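Local coordinates for cell wall surface anchor protein (Streptococcus agalactiae, PDB 4Z1P) that probably serves as an adhesin of the antigen I/II family, held at the streptococcal cell wall through an LPXTG anchor and mediating attachment to host or microbial partners, at residues 61-66 against 147-152; 94-99 against 113-118; 107-112 against 157-162; 184-189 against 299-304. All blocks are in the same frame, centred on the assembly; numbering follows the deposited sequence.

Interaction 1 of 4, residues 61-66 against 147-152; sequences PNEALA and KEFTKG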
loop_
_atom_site.group_PDB
_atom_site.type_symbol
_atom_site.label_atom_id
_atom_site.label_comp_id
_atom_site.label_asym_id
_atom_site.label_seq_id
_atom_site.Cartn_x
_atom_site.Cartn_y
_atom_site.Cartn_z
ATOM N N PRO A 61 -11.609 -9.607 -4.697
ATOM C CA PRO A 61 -10.487 -8.696 -4.916
ATOM C C PRO A 61 -10.191 -8.588 -6.426
ATOM O O PRO A 61 -10.485 -9.513 -7.178
ATOM C CB PRO A 61 -9.317 -9.390 -4.192
ATOM C CG PRO A 61 -9.719 -10.784 -3.990
ATOM C CD PRO A 61 -11.157 -10.959 -4.295
ATOM N N ASN A 62 -9.547 -7.540 -6.866
ATOM C CA ASN A 62 -9.022 -7.534 -8.268
ATOM C C ASN A 62 -7.636 -8.193 -8.331
ATOM O O ASN A 62 -7.138 -8.726 -7.334
ATOM C CB ASN A 62 -9.116 -6.146 -8.879
ATOM C CG ASN A 62 -8.010 -5.219 -8.433
ATOM O OD1 ASN A 62 -7.366 -5.427 -7.423
ATOM N ND2 ASN A 62 -7.791 -4.170 -9.215
ATOM N N GLU A 63 -7.007 -8.160 -9.496
ATOM C CA GLU A 63 -5.789 -8.914 -9.730
ATOM C C GLU A 63 -4.634 -8.437 -8.865
ATOM O O GLU A 63 -3.588 -9.011 -8.853
ATOM C CB GLU A 63 -5.452 -8.859 -11.260
ATOM C CG GLU A 63 -5.105 -7.469 -11.823
ATOM C CD GLU A 63 -6.286 -6.552 -12.199
ATOM O OE1 GLU A 63 -7.507 -6.868 -11.950
ATOM O OE2 GLU A 63 -5.968 -5.464 -12.790
ATOM N N ALA A 64 -4.783 -7.330 -8.185
ATOM C CA ALA A 64 -3.631 -6.803 -7.475
ATOM C C ALA A 64 -3.345 -7.509 -6.208
ATOM O O ALA A 64 -2.218 -7.416 -5.710
ATOM C CB ALA A 64 -3.777 -5.338 -7.168
ATOM N N LEU A 65 -4.364 -8.119 -5.609
ATOM C CA LEU A 65 -4.196 -8.652 -4.326
ATOM C C LEU A 65 -3.696 -10.074 -4.297
ATOM O O LEU A 65 -4.054 -10.904 -5.109
ATOM C CB LEU A 65 -5.493 -8.475 -3.513
ATOM C CG LEU A 65 -5.857 -6.993 -3.313
ATOM C CD1 LEU A 65 -7.206 -6.902 -2.679
ATOM C CD2 LEU A 65 -4.811 -6.277 -2.501
ATOM N N ALA A 66 -2.870 -10.327 -3.316
ATOM C CA ALA A 66 -2.127 -11.582 -3.149
ATOM C C ALA A 66 -2.738 -12.330 -1.936
ATOM O O ALA A 66 -3.947 -12.512 -1.900
ATOM C CB ALA A 66 -0.627 -11.273 -2.915
ATOM N N LYS A 147 3.587 -8.765 -5.921
ATOM C CA LYS A 147 4.884 -8.130 -6.292
ATOM C C LYS A 147 4.829 -7.633 -7.757
ATOM O O LYS A 147 5.296 -6.541 -8.084
ATOM C CB LYS A 147 5.983 -9.164 -6.024
ATOM C CG LYS A 147 7.257 -8.992 -6.816
ATOM C CD LYS A 147 8.335 -8.368 -5.944
ATOM C CE LYS A 147 9.426 -7.717 -6.780
ATOM N NZ LYS A 147 10.237 -6.882 -5.873
ATOM N N GLU A 148 4.158 -8.357 -8.635
ATOM C CA GLU A 148 4.066 -7.901 -10.038
ATOM C C GLU A 148 3.103 -6.751 -10.296
ATOM O O GLU A 148 3.054 -6.251 -11.403
ATOM C CB GLU A 148 3.726 -9.043 -11.009
ATOM C CG GLU A 148 2.354 -9.633 -10.749
ATOM C CD GLU A 148 2.443 -10.892 -9.888
ATOM O OE1 GLU A 148 3.229 -10.927 -8.878
ATOM O OE2 GLU A 148 1.706 -11.851 -10.243
ATOM N N PHE A 149 2.297 -6.356 -9.315
ATOM C CA PHE A 149 1.368 -5.267 -9.527
ATOM C C PHE A 149 2.057 -3.992 -9.063
ATOM O O PHE A 149 2.112 -3.698 -7.863
ATOM C CB PHE A 149 0.046 -5.532 -8.759
ATOM C CG PHE A 149 -1.048 -4.586 -9.122
ATOM C CD1 PHE A 149 -1.902 -4.855 -10.196
ATOM C CD2 PHE A 149 -1.225 -3.403 -8.392
ATOM C CE1 PHE A 149 -2.925 -3.980 -10.517
ATOM C CE2 PHE A 149 -2.218 -2.503 -8.751
ATOM C CZ PHE A 149 -3.061 -2.802 -9.825
ATOM N N THR A 150 2.554 -3.206 -10.012
ATOM C CA THR A 150 3.439 -2.071 -9.691
ATOM C C THR A 150 2.753 -0.700 -9.886
ATOM O O THR A 150 3.301 0.325 -9.481
ATOM C CB THR A 150 4.718 -2.106 -10.562
ATOM O OG1 THR A 150 4.338 -1.917 -11.911
ATOM C CG2 THR A 150 5.466 -3.434 -10.405
ATOM N N LYS A 151 1.592 -0.665 -10.504
ATOM C CA LYS A 151 0.775 0.539 -10.586
ATOM C C LYS A 151 -0.647 0.208 -10.936
ATOM O O LYS A 151 -0.964 -0.897 -11.370
ATOM C CB LYS A 151 1.270 1.534 -11.599
ATOM C CG LYS A 151 1.569 0.826 -12.899
ATOM C CD LYS A 151 1.775 1.851 -14.019
ATOM C CE LYS A 151 2.498 1.228 -15.189
ATOM N NZ LYS A 151 1.702 0.108 -15.757
ATOM N N GLY A 152 -1.496 1.208 -10.815
ATOM C CA GLY A 152 -2.934 1.028 -10.976
ATOM C C GLY A 152 -3.653 0.880 -9.653
ATOM O O GLY A 152 -3.082 1.120 -8.556
#

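Interaction 2 of 4, residues 94-99 against 113-118; sequences DTLDQK and GEFYMW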
loop_
_atom_site.group_PDB
_atom_site.type_symbol
_atom_site.label_atom_id
_atom_site.label_comp_id
_atom_site.label_asym_id
_atom_site.label_seq_id
_atom_site.Cartn_x
_atom_site.Cartn_y
_atom_site.Cartn_z
ATOM N N ASP A 94 -16.410 -21.173 -12.291
ATOM C CA ASP A 94 -16.542 -22.477 -12.936
ATOM C C ASP A 94 -15.975 -23.648 -12.134
ATOM O O ASP A 94 -16.327 -24.781 -12.419
ATOM C CB ASP A 94 -15.881 -22.450 -14.340
ATOM C CG ASP A 94 -16.544 -21.400 -15.275
ATOM O OD1 ASP A 94 -17.779 -21.340 -15.208
ATOM O OD2 ASP A 94 -15.831 -20.659 -16.004
ATOM N N THR A 95 -15.123 -23.387 -11.156
ATOM C CA THR A 95 -14.650 -24.476 -10.230
ATOM C C THR A 95 -15.587 -24.797 -9.073
ATOM O O THR A 95 -15.458 -25.868 -8.442
ATOM C CB THR A 95 -13.173 -24.285 -9.784
ATOM O OG1 THR A 95 -13.073 -23.340 -8.726
ATOM C CG2 THR A 95 -12.289 -23.780 -10.899
ATOM N N LEU A 96 -16.636 -23.979 -8.829
ATOM C CA LEU A 96 -17.586 -24.371 -7.825
ATOM C C LEU A 96 -18.474 -25.489 -8.260
ATOM O O LEU A 96 -18.705 -25.691 -9.470
ATOM C CB LEU A 96 -18.525 -23.229 -7.466
ATOM C CG LEU A 96 -17.913 -22.022 -6.808
ATOM C CD1 LEU A 96 -18.916 -20.881 -6.838
ATOM C CD2 LEU A 96 -17.508 -22.434 -5.393
ATOM N N ASP A 97 -19.022 -26.212 -7.301
ATOM C CA ASP A 97 -19.965 -27.242 -7.686
ATOM C C ASP A 97 -21.186 -26.630 -8.269
ATOM O O ASP A 97 -21.387 -25.423 -8.185
ATOM C CB ASP A 97 -20.268 -28.301 -6.610
ATOM C CG ASP A 97 -20.963 -27.761 -5.394
ATOM O OD1 ASP A 97 -21.770 -26.797 -5.473
ATOM O OD2 ASP A 97 -20.695 -28.364 -4.337
ATOM N N GLN A 98 -22.004 -27.447 -8.915
ATOM C CA GLN A 98 -23.079 -26.888 -9.743
ATOM C C GLN A 98 -24.128 -26.218 -8.859
ATOM O O GLN A 98 -24.667 -25.152 -9.194
ATOM C CB GLN A 98 -23.687 -27.962 -10.657
ATOM C CG GLN A 98 -22.664 -28.586 -11.615
ATOM C CD GLN A 98 -22.138 -27.661 -12.716
ATOM O OE1 GLN A 98 -22.895 -27.127 -13.538
ATOM N NE2 GLN A 98 -20.834 -27.487 -12.758
ATOM N N LYS A 99 -24.374 -26.819 -7.707
ATOM C CA LYS A 99 -25.256 -26.240 -6.717
ATOM C C LYS A 99 -24.928 -24.792 -6.383
ATOM O O LYS A 99 -25.807 -23.941 -6.358
ATOM C CB LYS A 99 -25.169 -27.033 -5.431
ATOM C CG LYS A 99 -26.285 -26.676 -4.450
ATOM C CD LYS A 99 -25.801 -25.799 -3.291
ATOM C CE LYS A 99 -25.163 -26.601 -2.142
ATOM N NZ LYS A 99 -26.161 -26.969 -1.087
ATOM N N GLY A 113 -13.629 -12.985 -11.566
ATOM C CA GLY A 113 -12.349 -13.708 -11.510
ATOM C C GLY A 113 -12.297 -14.613 -10.291
ATOM O O GLY A 113 -13.275 -15.341 -9.971
ATOM N N GLU A 114 -11.178 -14.494 -9.606
ATOM C CA GLU A 114 -10.803 -15.370 -8.498
ATOM C C GLU A 114 -11.470 -14.716 -7.269
ATOM O O GLU A 114 -11.246 -13.556 -7.035
ATOM C CB GLU A 114 -9.248 -15.341 -8.370
ATOM C CG GLU A 114 -8.682 -15.773 -7.036
ATOM C CD GLU A 114 -7.177 -15.883 -7.051
ATOM O OE1 GLU A 114 -6.522 -15.449 -8.025
ATOM O OE2 GLU A 114 -6.649 -16.441 -6.094
ATOM N N PHE A 115 -12.184 -15.473 -6.443
ATOM C CA PHE A 115 -12.805 -14.872 -5.297
ATOM C C PHE A 115 -12.868 -15.841 -4.133
ATOM O O PHE A 115 -12.482 -17.022 -4.276
ATOM C CB PHE A 115 -14.219 -14.388 -5.663
ATOM C CG PHE A 115 -15.160 -15.477 -6.075
ATOM C CD1 PHE A 115 -15.238 -15.860 -7.381
ATOM C CD2 PHE A 115 -16.054 -16.052 -5.190
ATOM C CE1 PHE A 115 -16.169 -16.804 -7.779
ATOM C CE2 PHE A 115 -16.953 -17.030 -5.562
ATOM C CZ PHE A 115 -17.029 -17.417 -6.868
ATOM N N TYR A 116 -13.279 -15.313 -2.984
ATOM C CA TYR A 116 -13.455 -16.059 -1.761
ATOM C C TYR A 116 -14.912 -16.004 -1.367
ATOM O O TYR A 116 -15.596 -15.018 -1.647
ATOM C CB TYR A 116 -12.630 -15.426 -0.632
ATOM C CG TYR A 116 -11.191 -15.323 -0.936
ATOM C CD1 TYR A 116 -10.702 -14.323 -1.716
ATOM C CD2 TYR A 116 -10.266 -16.296 -0.423
ATOM C CE1 TYR A 116 -9.329 -14.241 -1.981
ATOM C CE2 TYR A 116 -8.922 -16.208 -0.678
ATOM C CZ TYR A 116 -8.457 -15.184 -1.428
ATOM O OH TYR A 116 -7.137 -15.124 -1.712
ATOM N N MET A 117 -15.422 -17.110 -0.840
ATOM C CA MET A 117 -16.764 -17.171 -0.432
ATOM C C MET A 117 -16.941 -17.956 0.845
ATOM O O MET A 117 -16.248 -18.974 1.041
ATOM C CB MET A 117 -17.639 -17.769 -1.550
ATOM C CG MET A 117 -19.107 -17.847 -1.243
ATOM S SD MET A 117 -20.064 -18.450 -2.659
ATOM C CE MET A 117 -19.502 -20.075 -2.820
ATOM N N TRP A 118 -17.780 -17.462 1.727
ATOM C CA TRP A 118 -18.041 -18.130 3.021
ATOM C C TRP A 118 -19.499 -18.445 3.034
ATOM O O TRP A 118 -20.322 -17.548 2.795
ATOM C CB TRP A 118 -17.703 -17.184 4.197
ATOM C CG TRP A 118 -16.269 -16.927 4.403
ATOM C CD1 TRP A 118 -15.415 -17.627 5.255
ATOM C CD2 TRP A 118 -15.460 -15.979 3.741
ATOM N NE1 TRP A 118 -14.167 -17.127 5.170
ATOM C CE2 TRP A 118 -14.143 -16.135 4.228
ATOM C CE3 TRP A 118 -15.709 -15.029 2.769
ATOM C CZ2 TRP A 118 -13.101 -15.336 3.816
ATOM C CZ3 TRP A 118 -14.697 -14.199 2.389
ATOM C CH2 TRP A 118 -13.387 -14.391 2.873
#

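Interaction 3 of 4, residues 107-112 against 157-162; sequences AGISPV and GVAQID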
loop_
_atom_site.group_PDB
_atom_site.type_symbol
_atom_site.label_atom_id
_atom_site.label_comp_id
_atom_site.label_asym_id
_atom_site.label_seq_id
_atom_site.Cartn_x
_atom_site.Cartn_y
_atom_site.Cartn_z
ATOM N N ALA A 107 -28.953 -15.664 -8.034
ATOM C CA ALA A 107 -28.939 -14.494 -7.165
ATOM C C ALA A 107 -28.508 -13.266 -7.898
ATOM O O ALA A 107 -28.504 -12.186 -7.339
ATOM C CB ALA A 107 -28.048 -14.701 -5.927
ATOM N N GLY A 108 -28.073 -13.416 -9.124
ATOM C CA GLY A 108 -27.629 -12.271 -9.888
ATOM C C GLY A 108 -26.193 -11.876 -9.621
ATOM O O GLY A 108 -25.817 -10.761 -9.916
ATOM N N ILE A 109 -25.409 -12.747 -9.014
ATOM C CA ILE A 109 -24.028 -12.458 -8.650
ATOM C C ILE A 109 -23.081 -13.188 -9.627
ATOM O O ILE A 109 -23.050 -14.414 -9.673
ATOM C CB ILE A 109 -23.741 -12.972 -7.242
ATOM C CG1 ILE A 109 -24.687 -12.364 -6.224
ATOM C CG2 ILE A 109 -22.327 -12.667 -6.789
ATOM C CD1 ILE A 109 -24.741 -10.846 -6.308
ATOM N N SER A 110 -22.258 -12.433 -10.316
ATOM C CA SER A 110 -21.396 -12.962 -11.364
ATOM C C SER A 110 -19.987 -12.389 -11.224
ATOM O O SER A 110 -19.632 -11.414 -11.860
ATOM C CB SER A 110 -21.973 -12.620 -12.761
ATOM O OG SER A 110 -21.145 -13.183 -13.796
ATOM N N PRO A 111 -19.174 -12.984 -10.334
ATOM C CA PRO A 111 -17.847 -12.507 -10.044
ATOM C C PRO A 111 -16.988 -12.698 -11.246
ATOM O O PRO A 111 -17.142 -13.679 -11.953
ATOM C CB PRO A 111 -17.412 -13.394 -8.843
ATOM C CG PRO A 111 -18.708 -13.965 -8.347
ATOM C CD PRO A 111 -19.540 -14.164 -9.529
ATOM N N VAL A 112 -16.071 -11.763 -11.497
ATOM C CA VAL A 112 -15.359 -11.788 -12.766
ATOM C C VAL A 112 -14.213 -12.769 -12.732
ATOM O O VAL A 112 -13.840 -13.308 -13.788
ATOM C CB VAL A 112 -14.853 -10.397 -13.157
ATOM C CG1 VAL A 112 -13.698 -9.922 -12.307
ATOM C CG2 VAL A 112 -14.504 -10.354 -14.653
ATOM N N GLY A 157 -14.243 -5.829 -3.611
ATOM C CA GLY A 157 -15.690 -5.744 -3.429
ATOM C C GLY A 157 -16.323 -6.896 -2.691
ATOM O O GLY A 157 -15.719 -7.989 -2.538
ATOM N N VAL A 158 -17.541 -6.680 -2.232
ATOM C CA VAL A 158 -18.297 -7.750 -1.540
ATOM C C VAL A 158 -19.670 -7.915 -2.082
ATOM O O VAL A 158 -20.200 -6.969 -2.609
ATOM C CB VAL A 158 -18.381 -7.506 -0.038
ATOM C CG1 VAL A 158 -16.973 -7.741 0.613
ATOM C CG2 VAL A 158 -18.882 -6.072 0.312
ATOM N N ALA A 159 -20.269 -9.077 -1.856
ATOM C CA ALA A 159 -21.663 -9.377 -2.178
ATOM C C ALA A 159 -22.180 -10.402 -1.163
ATOM O O ALA A 159 -21.356 -11.100 -0.484
ATOM C CB ALA A 159 -21.791 -9.937 -3.593
ATOM N N GLN A 160 -23.491 -10.439 -0.978
ATOM C CA GLN A 160 -24.096 -11.397 -0.094
ATOM C C GLN A 160 -25.255 -12.005 -0.733
ATOM O O GLN A 160 -25.977 -11.339 -1.583
ATOM C CB GLN A 160 -24.340 -10.874 1.334
ATOM C CG GLN A 160 -25.420 -9.974 1.627
ATOM C CD GLN A 160 -25.439 -9.518 3.111
ATOM O OE1 GLN A 160 -24.749 -8.594 3.496
ATOM N NE2 GLN A 160 -26.256 -10.134 3.889
ATOM N N ILE A 161 -25.511 -13.227 -0.348
ATOM C CA ILE A 161 -26.682 -13.953 -0.870
ATOM C C ILE A 161 -27.422 -14.498 0.299
ATOM O O ILE A 161 -26.845 -15.311 1.090
ATOM C CB ILE A 161 -26.296 -15.053 -1.837
ATOM C CG1 ILE A 161 -25.469 -14.480 -2.923
ATOM C CG2 ILE A 161 -27.547 -15.772 -2.358
ATOM C CD1 ILE A 161 -24.862 -15.566 -3.792
ATOM N N ASP A 162 -28.621 -13.968 0.506
ATOM C CA ASP A 162 -29.450 -14.300 1.646
ATOM C C ASP A 162 -30.660 -15.030 1.103
ATOM O O ASP A 162 -31.435 -14.454 0.318
ATOM C CB ASP A 162 -29.953 -13.038 2.347
ATOM C CG ASP A 162 -28.876 -12.069 2.702
ATOM O OD1 ASP A 162 -27.716 -12.518 3.024
ATOM O OD2 ASP A 162 -29.156 -10.851 2.625
#

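Interaction 4 of 4, residues 184-189 against 299-304; sequences DVLDKE and DDFIVV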
loop_
_atom_site.group_PDB
_atom_site.type_symbol
_atom_site.label_atom_id
_atom_site.label_comp_id
_atom_site.label_asym_id
_atom_site.label_seq_id
_atom_site.Cartn_x
_atom_site.Cartn_y
_atom_site.Cartn_z
ATOM N N ASP A 184 22.217 11.437 -10.921
ATOM C CA ASP A 184 22.955 12.125 -11.953
ATOM C C ASP A 184 24.280 12.568 -11.337
ATOM O O ASP A 184 24.460 12.512 -10.095
ATOM C CB ASP A 184 22.195 13.308 -12.550
ATOM C CG ASP A 184 22.718 13.692 -13.937
ATOM O OD1 ASP A 184 23.746 13.121 -14.455
ATOM O OD2 ASP A 184 22.110 14.581 -14.535
ATOM N N VAL A 185 25.234 12.847 -12.219
ATOM C CA VAL A 185 26.563 13.364 -11.796
ATOM C C VAL A 185 26.758 14.656 -12.546
ATOM O O VAL A 185 26.527 14.721 -13.762
ATOM C CB VAL A 185 27.736 12.359 -11.898
ATOM C CG1 VAL A 185 27.826 11.677 -13.247
ATOM C CG2 VAL A 185 29.051 13.058 -11.514
ATOM N N LEU A 186 27.046 15.722 -11.779
ATOM C CA LEU A 186 26.977 17.080 -12.314
ATOM C C LEU A 186 28.326 17.722 -12.036
ATOM O O LEU A 186 29.097 17.271 -11.129
ATOM C CB LEU A 186 25.903 17.931 -11.657
ATOM C CG LEU A 186 24.525 17.366 -11.330
ATOM C CD1 LEU A 186 23.637 18.276 -10.495
ATOM C CD2 LEU A 186 23.871 17.076 -12.650
ATOM N N ASP A 187 28.625 18.764 -12.787
ATOM C CA ASP A 187 29.827 19.567 -12.445
ATOM C C ASP A 187 29.616 20.328 -11.126
ATOM O O ASP A 187 30.573 20.611 -10.400
ATOM C CB ASP A 187 30.209 20.496 -13.575
ATOM C CG ASP A 187 29.131 21.447 -13.948
ATOM O OD1 ASP A 187 27.926 21.232 -13.649
ATOM O OD2 ASP A 187 29.486 22.382 -14.656
ATOM N N LYS A 188 28.362 20.623 -10.811
ATOM C CA LYS A 188 27.987 21.237 -9.549
ATOM C C LYS A 188 26.475 21.254 -9.495
ATOM O O LYS A 188 25.806 21.183 -10.541
ATOM C CB LYS A 188 28.408 22.727 -9.527
ATOM C CG LYS A 188 27.812 23.492 -10.721
ATOM C CD LYS A 188 27.298 24.900 -10.437
ATOM C CE LYS A 188 28.357 25.936 -10.768
ATOM N NZ LYS A 188 29.557 25.647 -9.925
ATOM N N GLU A 189 25.951 21.445 -8.298
ATOM C CA GLU A 189 24.521 21.656 -8.086
ATOM C C GLU A 189 24.069 22.783 -8.994
ATOM O O GLU A 189 24.817 23.749 -9.175
ATOM C CB GLU A 189 24.251 21.993 -6.641
ATOM C CG GLU A 189 22.795 22.320 -6.397
ATOM C CD GLU A 189 22.526 22.727 -4.958
ATOM O OE1 GLU A 189 23.487 22.893 -4.166
ATOM O OE2 GLU A 189 21.334 22.840 -4.642
ATOM N N ASP A 299 15.762 16.302 -2.716
ATOM C CA ASP A 299 16.941 15.941 -3.465
ATOM C C ASP A 299 18.177 16.108 -2.552
ATOM O O ASP A 299 18.178 16.978 -1.650
ATOM C CB ASP A 299 17.072 16.837 -4.688
ATOM C CG ASP A 299 16.012 16.593 -5.742
ATOM O OD1 ASP A 299 15.468 15.470 -5.840
ATOM O OD2 ASP A 299 15.709 17.531 -6.491
ATOM N N ASP A 300 19.167 15.238 -2.740
ATOM C CA ASP A 300 20.391 15.238 -1.960
ATOM C C ASP A 300 21.557 15.379 -2.949
ATOM O O ASP A 300 21.603 14.688 -3.994
ATOM C CB ASP A 300 20.527 13.930 -1.192
ATOM C CG ASP A 300 21.708 13.915 -0.233
ATOM O OD1 ASP A 300 22.259 14.991 0.078
ATOM O OD2 ASP A 300 22.079 12.798 0.211
ATOM N N PHE A 301 22.478 16.278 -2.632
ATOM C CA PHE A 301 23.590 16.612 -3.494
ATOM C C PHE A 301 24.831 16.248 -2.681
ATOM O O PHE A 301 25.010 16.789 -1.603
ATOM C CB PHE A 301 23.575 18.081 -3.762
ATOM C CG PHE A 301 22.448 18.525 -4.624
ATOM C CD1 PHE A 301 22.562 18.474 -5.997
ATOM C CD2 PHE A 301 21.224 18.894 -4.062
ATOM C CE1 PHE A 301 21.489 18.879 -6.834
ATOM C CE2 PHE A 301 20.177 19.334 -4.874
ATOM C CZ PHE A 301 20.297 19.310 -6.267
ATOM N N ILE A 302 25.607 15.295 -3.178
ATOM C CA ILE A 302 26.818 14.822 -2.539
ATOM C C ILE A 302 28.052 15.325 -3.292
ATOM O O ILE A 302 28.257 15.000 -4.439
ATOM C CB ILE A 302 26.851 13.303 -2.494
ATOM C CG1 ILE A 302 25.708 12.771 -1.708
ATOM C CG2 ILE A 302 28.124 12.812 -1.855
ATOM C CD1 ILE A 302 25.421 11.314 -2.042
ATOM N N VAL A 303 28.872 16.140 -2.648
ATOM C CA VAL A 303 29.983 16.684 -3.408
ATOM C C VAL A 303 31.247 15.947 -2.989
ATOM O O VAL A 303 31.461 15.634 -1.819
ATOM C CB VAL A 303 29.988 18.250 -3.492
ATOM C CG1 VAL A 303 28.849 18.926 -2.740
ATOM C CG2 VAL A 303 31.349 18.868 -3.369
ATOM N N VAL A 304 32.024 15.584 -3.992
ATOM C CA VAL A 304 33.189 14.776 -3.771
ATOM C C VAL A 304 34.323 15.392 -4.605
ATOM O O VAL A 304 34.081 16.175 -5.525
ATOM C CB VAL A 304 33.002 13.279 -4.187
ATOM C CG1 VAL A 304 31.852 12.653 -3.429
ATOM C CG2 VAL A 304 32.867 13.114 -5.688
#

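Interaction 1 of 4, residues 61-66 against 147-152
Phe149 reaches out of the 147-152 loop and lays its ring against the methyl group of Ala64. Its CB, 4.1 Å from Ala64 CA, already borders the turn at Ala64, and with CG anti to the backbone N (chi1 -169°) the ring is carried straight on to the methyl. CG and CD2 each lie 3.4 Å from Ala64 CB, CD1 is only slightly farther, with CE1, CE2 and CZ completing the circle: the methyl sits over the middle of the ring, 3.3 Å from the centroid and 8° off the normal, a CH-pi contact. The opposite face is met near its rim by the carbonyl O of Lys151. At the edge, CE1 lies 4.1 Å from Glu63 OE2, an approach near the ring plane with the carboxylate turned 73° against it. Ala64 is presented by a type I beta turn, Asn62 to Leu65, linking strands 55-61 and 65-75, which belong to the two different sheets of this beta-sandwich-like domain; Phe149 stands in the corresponding link between strands 137-145 and 153-162. An Asx turn holds the corner, Asn62 OD1 accepting from Ala64 N at 3.3 Å from above the carbonyl plane. OD1 also accepts from Lys155 N.

Interaction 2 of 4, residues 94-99 against 113-118
The backbones of 94-99 and 113-118 stay well apart, Leu96 and Met117 being the nearest pair with 10.4 Å between their CA atoms, so the space between them is bridged by side chains alone. Leu96 points at the strand and divides its two methyls. CD1 comes to the edge of the Phe115 ring, 3.9 Å from CZ and near the ring plane, the two side chains approaching from opposite directions. CD2 packs 4.0 Å from Met117 CE, which also lies 4.1 Å from Leu96 CD1, and the terminal methyl of the methionine thus touches both branches. Met117 is extended through chi1 and chi2 and bends only at its last torsion (chi3 66°), which swings CE off the line of the chain to meet the leucine. Another part of the Phe115 edge is occupied in plane by the carbonyl O of Gly113. Phe115 and Met117 also touch Val58 of the adjacent strand 55-61, and Leu96 rests on Arg88 of strand 85-90. Just beyond the leucine, Asp97 is the N-cap of helix 98-106, its OD1 accepting from Leu100 N. All three are buried, where the helix-containing connection between the neighbouring antiparallel strands 85-90 and 115-120 covers one face of the five-stranded sheet.

Interaction 3 of 4, residues 107-112 against 157-162
Ala107 and Ile109 face Ala159 and Ile161, the two isoleucines each meeting two residues. Ile161 is the bump on the strand side, resting against the shallow groove between Ala107 and Ile109. Its CG2 branch lies 3.8 Å from Ala107 CB, and its other branch runs straight past the same methyl, with CD1 3.9 Å from Ala107 CB. Ala107 fits against both arms of the isoleucine fork, a small methyl set against a broad, branched surface. Beside Ala107, Ile109 CG1 lies 4.0 Å from Ile161 CG1 and as close to its CD1; the two isoleucines slide past one another in opposite directions, flank along flank. Ile109 is folded at its second torsion (chi2 -51°), whereas Ile161 is extended there (chi2 171°). The folded end brings Ile109 CD1 to the short side chain of Ala159, 4.1 Å from its CB, so that the bulky residue of the loop stands over the small one of the strand. The loop takes this course as it leaves helix 98-106, which ends in a Schellman motif with Gly108 at positive phi, and it follows strand 153-162 of the five-stranded antiparallel sheet. Ile104 of that helix adds to the packing on Ile161, and Ile109 also touches Thr168 of strand 165-177. Residues of the strand alternate: Gln160 turns away from the loop, and its NE2 donates to Asp162 OD1 at 2.9 Å, almost straight at 172°, on the syn lone pair of the carboxylate and within the amide plane. Asp162 OD2 bonds in turn to the hydroxyl of Tyr41.

Interaction 4 of 4, residues 184-189 against 299-304
In the four-stranded antiparallel sheet of the second adhesin domain, the end of outermost strand 182-186 and the loop that follows it pack over Phe301 of strand 298-306. The aromatic ring is the meeting point, taken from two directions. Glu189 lies across one face. Its CG stands over the ring, 3.8 Å from the centroid and 16° off the normal, forming a CH-pi contact, and comes within 3.7 Å of Phe301 CE1. CB stays above the CD1 side of the ring, 4.0 Å from that atom, and the carboxylate continues across to the other flank, with Glu189 OE2 3.7 Å from Phe301 CE2. The side chain is extended throughout, CG anti to the backbone N (chi1 176°), which lets the whole chain span the ring from one side to the other. Its carboxylate is stacked on the ring with the two planes 24° apart; the aliphatic part and the carboxylate thus share the cover of one ring face. Leu186 arrives at the edge instead, its CD1 4.3 Å from Phe301 CE1 and near the ring plane, a looser approach. The two segments are not paired with each other: strand 204-210 lies between them, bonding through its backbone to Asp184 and Leu186 on one flank and to Asp300 on the other. Phe301 packs also on Lys208 of that middle strand, and Glu189 on Lys242 of strand 236-245, so the Glu189 side chain reaches the other outermost strand.

Interactions 1, 2 and 3 belong to the first adhesin domain and interaction 4 to the second, some 56 Å from interaction 3 between centres. Interactions 2 and 3 are buried and wholly apolar; their segments adjoin in sequence, and together they seat the region of helix 98-106 on one five-stranded sheet, at strands 115-120 and 153-162. Interaction 4 is buried too, whereas interaction 1 is only partly so and joins two inter-strand links, touching interaction 2 through Pro61 against Tyr116. Interactions 1 and 4 resemble each other in chemistry, each having a phenylalanine with CH-pi cover and a nearby glutamate, but the glutamate lies at the ring edge in the first and across the face in the fourth.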